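Local coordinates for saposin-like protein (Necator americanus, PDB 3S63) that probably binds lipids and interacts with membranes, as other members of the saposin-like family do, at residues R29-Q34 and L59-M64; Q34-C39 and R48-M53; K54-L59 and L76-C81. All blocks are in the same frame, centred on the assembly; numbering follows the deposited sequence.

In the fold
Helix 46-65 takes part in all three contacts. Interactions 1 and 2 both set it against helix 28-39, and both are buried. Interaction 3 sets it against the end of helix 71-77 and the turn that follows, and is a surface contact, with none of its touching residues buried. Interactions 1 and 3 are purely noncovalent, with no hydrogen bond between their segments. Interaction 2 adds a disulfide to its apolar packing. Interactions 1 and 2 meet where Ile60 packs on Met53. A salt bridge from Arg48 to Glu80 ties 48-53 to 76-81, so interactions 2 and 3 are linked by charge as well as by packing of Leu52 on Met78.

Interaction 1 (R29-Q34 and L59-M64); sequences RKLVHQ and LIFREM
The Phe61 ring meets Leu31 at its edge. Leu31 CD1 lies close to the ring plane, 3.8 Å from Phe61 CD1, so this methyl stacks on neither face. The same methyl presses on the root of the side chain, 3.5 Å from Phe61 CA and 3.7 Å from Phe61 CB. Phe61 CG stands anti to the backbone N (chi1 177°), which carries the ring past Leu31 and on to Ile25 in a loop. The salt bridge between Arg62 and Glu63 lies within 59-64.

Leu31 supplies both methyls. While CD1 serves Phe61, CD2 lies 4.0 Å from Met64 SD. The Met64 chain is extended beyond CG, and this brings the sulfur across to the leucine at a slant. Ile60 adds a marginal contact. The two segments cross steeply, at 107°, with axes 10.4 Å apart, and one residue of 29-34 makes the whole contact. It joins helices 28-39 and 46-65 in the helical fold of the saposin-like family. Behind it, helix 3-20 closes the core: Val17 touches Leu31, and Phe18 touches Met64.

No hydrogen bond or charge pair joins the segments. The contact is therefore held by the close fit of apolar groups and by the burial of Leu31, Met64 and Ile60 away from water.

Interaction 2 (Q34-C39 and R48-M53); sequences QLKHEC and RCLLLM
Cys39 and Cys49 are joined by a disulfide, with SG to SG at 2.0 Å. The chi3 of -73° gives the bridge a left-handed twist. The two cysteines reach it differently: Cys39 SG stands beside its backbone N, anti to the carbonyl carbon, while Cys49 SG is anti to its backbone N (chi1 -173°). This covalent link closes the hairpin of helices 28-39 and 46-65, as in other saposin-like proteins.

Apolar contacts flank the bridge. Met53 CG is 3.8 Å from Cys39 SG and 3.8 Å from Leu35 CB. The Met53 sulfur lies 3.7 Å from Leu35 CD2, the two side chains crossing at about a right angle. Leu50 CD2 packs 3.8 Å from Cys39 CB.

The same Leu50 methyl meets a charged residue along its chain, 3.9 Å from Lys36 CG. The lysine lends its aliphatic part to the edge of the contact while its amino end leads away. No hydrogen bond crosses between the segments.

The segments run nearly antiparallel, at 165°, with axes 9.0 Å apart. Helix 3-20 packs against segment 34-39, with Leu14 on Leu35, and with Thr16 and Val17 on Glu38. Glu38 also forms a salt bridge with Arg41, just beyond the end of helix 28-39.

Interaction 3 (K54-L59 and L76-C81); sequences KVNSDL and LIMREC
Met78 lies across Asn56 and Leu59, and this is the close part of the contact. Its SD lies 3.5 Å from Asn56 CB, and its CG lies 3.6 Å from Leu59 CD2. The Asn56 and Met78 side chains run alongside each other, pointing opposite ways. The sulfur lies alongside Asn56 CB, CG and ND2, and ND2 also bonds to Leu52 O one turn back.

The looser part is at Ile77, which is exposed. Its CG2 stands 4.0 Å from Leu59 CD2, with Leu59 CD1 at a similar distance. Leu59 CG is anti to its backbone N (chi1 172°), and its branches meet Ile77 with both methyls and Met78 with CD2. No hydrogen bond crosses here.

Both backbones depart from regular helix. Helix 46-65 is kinked near Asp58 and Leu59. On the other side the chain leaves helix 71-77 through a Schellman motif, with positive phi at Arg79.

Beyond the motif, Cys81 is disulfide-bonded to Cys7 of helix 3-20. Met78 touches Cys10 of that helix as well, and Val74 of helix 71-77 packs on Leu59. The contact thus lies where the last helix ends against helix 46-65, next to helix 3-20.

Interaction 1 (R29-Q34 and L59-M64)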
# COMPACT_ATOMS: atom_id res chain seq x y z
N ARG A 29 5.22 -6.16 -12.16
CA ARG A 29 4.87 -7.56 -11.93
C ARG A 29 5.44 -8.04 -10.61
O ARG A 29 4.74 -8.69 -9.84
CB ARG A 29 5.33 -8.49 -13.09
N LYS A 30 6.70 -7.70 -10.34
CA LYS A 30 7.34 -8.13 -9.10
C LYS A 30 6.78 -7.41 -7.88
O LYS A 30 6.51 -8.04 -6.87
CB LYS A 30 8.85 -7.93 -9.14
CG LYS A 30 9.58 -8.62 -7.99
CD LYS A 30 9.54 -10.14 -8.14
CE LYS A 30 9.76 -10.87 -6.80
NZ LYS A 30 11.00 -10.42 -6.07
N LEU A 31 6.63 -6.10 -7.99
CA LEU A 31 5.95 -5.32 -6.96
C LEU A 31 4.63 -5.97 -6.54
O LEU A 31 4.34 -6.11 -5.36
CB LEU A 31 5.66 -3.92 -7.50
CG LEU A 31 5.74 -2.76 -6.51
CD1 LEU A 31 4.83 -1.64 -6.94
CD2 LEU A 31 5.39 -3.21 -5.10
N VAL A 32 3.84 -6.36 -7.53
CA VAL A 32 2.53 -6.95 -7.32
C VAL A 32 2.57 -8.31 -6.61
O VAL A 32 1.74 -8.59 -5.75
CB VAL A 32 1.80 -7.08 -8.66
CG1 VAL A 32 0.45 -7.76 -8.49
CG2 VAL A 32 1.61 -5.72 -9.28
N HIS A 33 3.52 -9.16 -6.98
CA HIS A 33 3.71 -10.44 -6.31
C HIS A 33 3.92 -10.27 -4.80
O HIS A 33 3.46 -11.10 -4.01
CB HIS A 33 4.85 -11.21 -6.93
N GLN A 34 4.61 -9.18 -4.41
CA GLN A 34 4.83 -8.87 -2.99
C GLN A 34 3.68 -8.16 -2.32
O GLN A 34 3.35 -8.46 -1.17
CB GLN A 34 6.10 -8.05 -2.77
CG GLN A 34 7.34 -8.88 -2.52
CD GLN A 34 7.25 -9.73 -1.27
OE1 GLN A 34 6.85 -9.24 -0.20
NE2 GLN A 34 7.63 -11.00 -1.38
N LEU A 59 -0.39 3.12 -9.81
CA LEU A 59 -0.19 4.30 -8.99
C LEU A 59 0.80 4.01 -7.87
O LEU A 59 1.70 4.80 -7.61
CB LEU A 59 -1.51 4.78 -8.41
CG LEU A 59 -1.41 5.90 -7.37
CD1 LEU A 59 -1.47 7.27 -8.04
CD2 LEU A 59 -2.51 5.74 -6.32
N ILE A 60 0.66 2.86 -7.21
CA ILE A 60 1.61 2.47 -6.16
C ILE A 60 3.03 2.28 -6.70
O ILE A 60 3.99 2.65 -6.05
CB ILE A 60 1.16 1.21 -5.43
CG1 ILE A 60 -0.25 1.41 -4.89
CG2 ILE A 60 2.11 0.87 -4.30
CD1 ILE A 60 -0.95 0.12 -4.54
N PHE A 61 3.16 1.71 -7.89
CA PHE A 61 4.46 1.49 -8.49
C PHE A 61 5.12 2.82 -8.77
O PHE A 61 6.25 3.05 -8.36
CB PHE A 61 4.33 0.70 -9.78
CG PHE A 61 5.63 0.48 -10.51
CD1 PHE A 61 6.54 -0.48 -10.07
CD2 PHE A 61 5.92 1.19 -11.67
CE1 PHE A 61 7.75 -0.70 -10.76
CE2 PHE A 61 7.11 0.97 -12.37
CZ PHE A 61 8.03 0.03 -11.91
N ARG A 62 4.39 3.70 -9.45
CA ARG A 62 4.91 5.02 -9.78
C ARG A 62 5.37 5.79 -8.55
O ARG A 62 6.46 6.33 -8.54
CB ARG A 62 3.85 5.84 -10.50
CG ARG A 62 4.31 7.21 -10.91
CD ARG A 62 3.14 7.99 -11.48
NE ARG A 62 2.26 8.46 -10.41
CZ ARG A 62 1.05 8.97 -10.61
NH1 ARG A 62 0.53 9.08 -11.82
NH2 ARG A 62 0.35 9.38 -9.57
N GLU A 63 4.53 5.83 -7.51
CA GLU A 63 4.85 6.61 -6.32
C GLU A 63 6.02 6.04 -5.54
O GLU A 63 6.79 6.78 -4.92
CB GLU A 63 3.64 6.72 -5.40
CG GLU A 63 2.47 7.44 -6.01
CD GLU A 63 2.78 8.88 -6.30
OE1 GLU A 63 3.25 9.58 -5.38
OE2 GLU A 63 2.55 9.32 -7.45
N MET A 64 6.14 4.73 -5.56
CA MET A 64 7.20 4.06 -4.83
C MET A 64 8.55 4.30 -5.48
O MET A 64 9.54 4.48 -4.79
CB MET A 64 6.92 2.56 -4.76
CG MET A 64 6.22 2.12 -3.50
SD MET A 64 6.13 0.31 -3.38
CE MET A 64 4.89 0.16 -2.09

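Interaction 2 (Q34-C39 and R48-M53)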
# COMPACT_ATOMS: atom_id res chain seq x y z
N GLN A 34 4.61 -9.18 -4.41
CA GLN A 34 4.83 -8.87 -2.99
C GLN A 34 3.68 -8.16 -2.32
O GLN A 34 3.35 -8.46 -1.17
CB GLN A 34 6.10 -8.05 -2.77
CG GLN A 34 7.34 -8.88 -2.52
CD GLN A 34 7.25 -9.73 -1.27
OE1 GLN A 34 6.85 -9.24 -0.20
NE2 GLN A 34 7.63 -11.00 -1.38
N LEU A 35 3.08 -7.21 -3.02
CA LEU A 35 1.88 -6.56 -2.51
C LEU A 35 0.86 -7.64 -2.15
O LEU A 35 0.34 -7.65 -1.03
CB LEU A 35 1.33 -5.53 -3.51
CG LEU A 35 2.06 -4.17 -3.63
CD1 LEU A 35 1.69 -3.44 -4.90
CD2 LEU A 35 1.86 -3.27 -2.41
N LYS A 36 0.61 -8.57 -3.07
CA LYS A 36 -0.28 -9.72 -2.80
C LYS A 36 0.13 -10.54 -1.58
O LYS A 36 -0.71 -10.84 -0.72
CB LYS A 36 -0.42 -10.61 -4.04
CG LYS A 36 -1.23 -9.97 -5.16
CD LYS A 36 -1.11 -10.68 -6.51
CE LYS A 36 -1.79 -12.04 -6.54
NZ LYS A 36 -2.00 -12.53 -7.94
N HIS A 37 1.41 -10.91 -1.49
CA HIS A 37 1.93 -11.66 -0.34
C HIS A 37 1.71 -10.88 0.95
O HIS A 37 1.38 -11.45 1.99
CB HIS A 37 3.43 -11.98 -0.54
CG HIS A 37 4.08 -12.58 0.68
ND1 HIS A 37 4.53 -11.81 1.74
CD2 HIS A 37 4.36 -13.86 1.00
CE1 HIS A 37 5.04 -12.60 2.67
NE2 HIS A 37 4.96 -13.85 2.25
N GLU A 38 1.90 -9.57 0.89
CA GLU A 38 1.78 -8.75 2.08
C GLU A 38 0.32 -8.59 2.49
O GLU A 38 0.02 -8.46 3.69
CB GLU A 38 2.46 -7.40 1.85
CG GLU A 38 2.11 -6.35 2.88
CD GLU A 38 2.60 -6.68 4.28
OE1 GLU A 38 3.64 -7.36 4.41
OE2 GLU A 38 1.96 -6.24 5.25
N CYS A 39 -0.58 -8.60 1.52
CA CYS A 39 -2.03 -8.57 1.80
C CYS A 39 -2.47 -9.75 2.65
O CYS A 39 -3.33 -9.61 3.52
CB CYS A 39 -2.83 -8.58 0.51
SG CYS A 39 -2.84 -7.01 -0.31
N ARG A 48 -9.94 -6.93 0.82
CA ARG A 48 -9.93 -5.54 0.41
C ARG A 48 -8.56 -5.13 -0.13
O ARG A 48 -8.45 -4.44 -1.16
CB ARG A 48 -10.32 -4.64 1.58
CG ARG A 48 -10.51 -3.19 1.17
CD ARG A 48 -10.54 -2.27 2.34
NE ARG A 48 -10.84 -0.92 1.88
CZ ARG A 48 -12.07 -0.44 1.74
NH1 ARG A 48 -13.13 -1.18 2.04
NH2 ARG A 48 -12.24 0.79 1.30
N CYS A 49 -7.52 -5.53 0.58
CA CYS A 49 -6.16 -5.22 0.21
C CYS A 49 -5.92 -5.69 -1.21
O CYS A 49 -5.48 -4.93 -2.07
CB CYS A 49 -5.22 -5.96 1.16
SG CYS A 49 -3.45 -5.59 1.02
N LEU A 50 -6.25 -6.94 -1.46
CA LEU A 50 -5.97 -7.60 -2.73
C LEU A 50 -6.57 -6.87 -3.93
O LEU A 50 -5.95 -6.79 -4.99
CB LEU A 50 -6.43 -9.06 -2.69
CG LEU A 50 -5.55 -10.03 -1.90
CD1 LEU A 50 -6.26 -11.33 -1.65
CD2 LEU A 50 -4.21 -10.29 -2.61
N LEU A 51 -7.78 -6.35 -3.76
CA LEU A 51 -8.47 -5.60 -4.80
C LEU A 51 -7.90 -4.21 -4.95
O LEU A 51 -7.92 -3.63 -6.03
CB LEU A 51 -9.96 -5.50 -4.50
CG LEU A 51 -10.72 -6.80 -4.70
CD1 LEU A 51 -11.88 -6.91 -3.74
CD2 LEU A 51 -11.19 -6.92 -6.15
N LEU A 52 -7.40 -3.68 -3.83
CA LEU A 52 -6.82 -2.35 -3.81
C LEU A 52 -5.55 -2.35 -4.63
O LEU A 52 -5.35 -1.49 -5.49
CB LEU A 52 -6.48 -1.95 -2.39
CG LEU A 52 -6.85 -0.55 -1.91
CD1 LEU A 52 -5.88 -0.18 -0.81
CD2 LEU A 52 -6.81 0.44 -3.06
N MET A 53 -4.67 -3.32 -4.36
CA MET A 53 -3.41 -3.42 -5.09
C MET A 53 -3.69 -3.76 -6.55
O MET A 53 -2.96 -3.32 -7.44
CB MET A 53 -2.47 -4.47 -4.46
CG MET A 53 -2.29 -4.35 -2.95
SD MET A 53 -1.81 -2.71 -2.44
CE MET A 53 -2.12 -2.71 -0.68

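Interaction 3 (K54-L59 and L76-C81)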
# COMPACT_ATOMS: atom_id res chain seq x y z
N LYS A 54 -4.75 -4.52 -6.81
CA LYS A 54 -5.04 -4.93 -8.17
C LYS A 54 -5.37 -3.71 -9.01
O LYS A 54 -4.79 -3.51 -10.08
CB LYS A 54 -6.20 -5.91 -8.24
CG LYS A 54 -6.48 -6.38 -9.66
CD LYS A 54 -7.86 -7.03 -9.83
CE LYS A 54 -8.97 -5.99 -9.92
NZ LYS A 54 -10.17 -6.54 -10.62
N VAL A 55 -6.29 -2.90 -8.52
CA VAL A 55 -6.75 -1.74 -9.26
C VAL A 55 -5.65 -0.68 -9.36
O VAL A 55 -5.48 -0.07 -10.41
CB VAL A 55 -7.98 -1.11 -8.58
CG1 VAL A 55 -8.46 0.10 -9.37
CG2 VAL A 55 -9.08 -2.12 -8.45
N ASN A 56 -4.91 -0.49 -8.27
CA ASN A 56 -4.01 0.66 -8.16
C ASN A 56 -2.52 0.38 -8.21
O ASN A 56 -1.74 1.23 -7.78
CB ASN A 56 -4.29 1.43 -6.86
CG ASN A 56 -5.66 2.02 -6.84
OD1 ASN A 56 -5.92 3.01 -7.51
ND2 ASN A 56 -6.55 1.41 -6.06
N SER A 57 -2.12 -0.79 -8.70
CA SER A 57 -0.70 -1.16 -8.65
C SER A 57 0.17 -0.20 -9.47
O SER A 57 1.33 -0.01 -9.15
CB SER A 57 -0.45 -2.62 -9.06
OG SER A 57 -0.68 -2.88 -10.44
N ASP A 58 -0.41 0.40 -10.51
CA ASP A 58 0.32 1.37 -11.33
C ASP A 58 0.60 2.64 -10.56
O ASP A 58 1.70 3.18 -10.61
CB ASP A 58 -0.42 1.66 -12.64
CG ASP A 58 -1.87 2.14 -12.43
OD1 ASP A 58 -2.37 2.20 -11.29
OD2 ASP A 58 -2.53 2.46 -13.45
N LEU A 59 -0.39 3.12 -9.81
CA LEU A 59 -0.19 4.30 -8.99
C LEU A 59 0.80 4.01 -7.87
O LEU A 59 1.70 4.80 -7.61
CB LEU A 59 -1.51 4.78 -8.41
CG LEU A 59 -1.41 5.90 -7.37
CD1 LEU A 59 -1.47 7.27 -8.04
CD2 LEU A 59 -2.51 5.74 -6.32
N LEU A 76 -4.10 8.36 0.55
CA LEU A 76 -5.03 9.46 0.45
C LEU A 76 -5.57 9.55 -0.97
O LEU A 76 -6.75 9.86 -1.18
CB LEU A 76 -4.33 10.77 0.83
CG LEU A 76 -4.05 11.02 2.32
CD1 LEU A 76 -3.14 12.21 2.54
CD2 LEU A 76 -5.35 11.21 3.10
N ILE A 77 -4.70 9.31 -1.95
CA ILE A 77 -5.07 9.38 -3.36
C ILE A 77 -6.02 8.26 -3.73
O ILE A 77 -6.86 8.39 -4.64
CB ILE A 77 -3.83 9.27 -4.27
CG1 ILE A 77 -2.85 10.40 -3.98
CG2 ILE A 77 -4.22 9.30 -5.71
CD1 ILE A 77 -1.48 10.19 -4.64
N MET A 78 -5.89 7.14 -3.02
CA MET A 78 -6.73 5.98 -3.22
C MET A 78 -7.96 6.10 -2.35
O MET A 78 -8.87 5.28 -2.42
CB MET A 78 -5.95 4.72 -2.85
CG MET A 78 -4.69 4.56 -3.68
SD MET A 78 -4.01 2.90 -3.66
CE MET A 78 -3.48 2.76 -1.96
N ARG A 79 -7.97 7.14 -1.52
CA ARG A 79 -9.09 7.44 -0.64
C ARG A 79 -9.29 6.35 0.42
O ARG A 79 -10.39 6.19 0.96
CB ARG A 79 -10.39 7.74 -1.44
N GLU A 80 -8.22 5.63 0.74
CA GLU A 80 -8.20 4.68 1.85
C GLU A 80 -7.79 5.40 3.13
O GLU A 80 -7.79 4.83 4.22
CB GLU A 80 -7.26 3.52 1.58
CG GLU A 80 -7.76 2.56 0.50
CD GLU A 80 -9.01 1.81 0.93
OE1 GLU A 80 -8.92 0.93 1.82
OE2 GLU A 80 -10.09 2.10 0.37
N CYS A 81 -7.42 6.67 2.96
CA CYS A 81 -7.17 7.59 4.05
C CYS A 81 -7.88 8.87 3.68
O CYS A 81 -7.94 9.23 2.51
CB CYS A 81 -5.67 7.85 4.22
SG CYS A 81 -4.78 6.58 5.16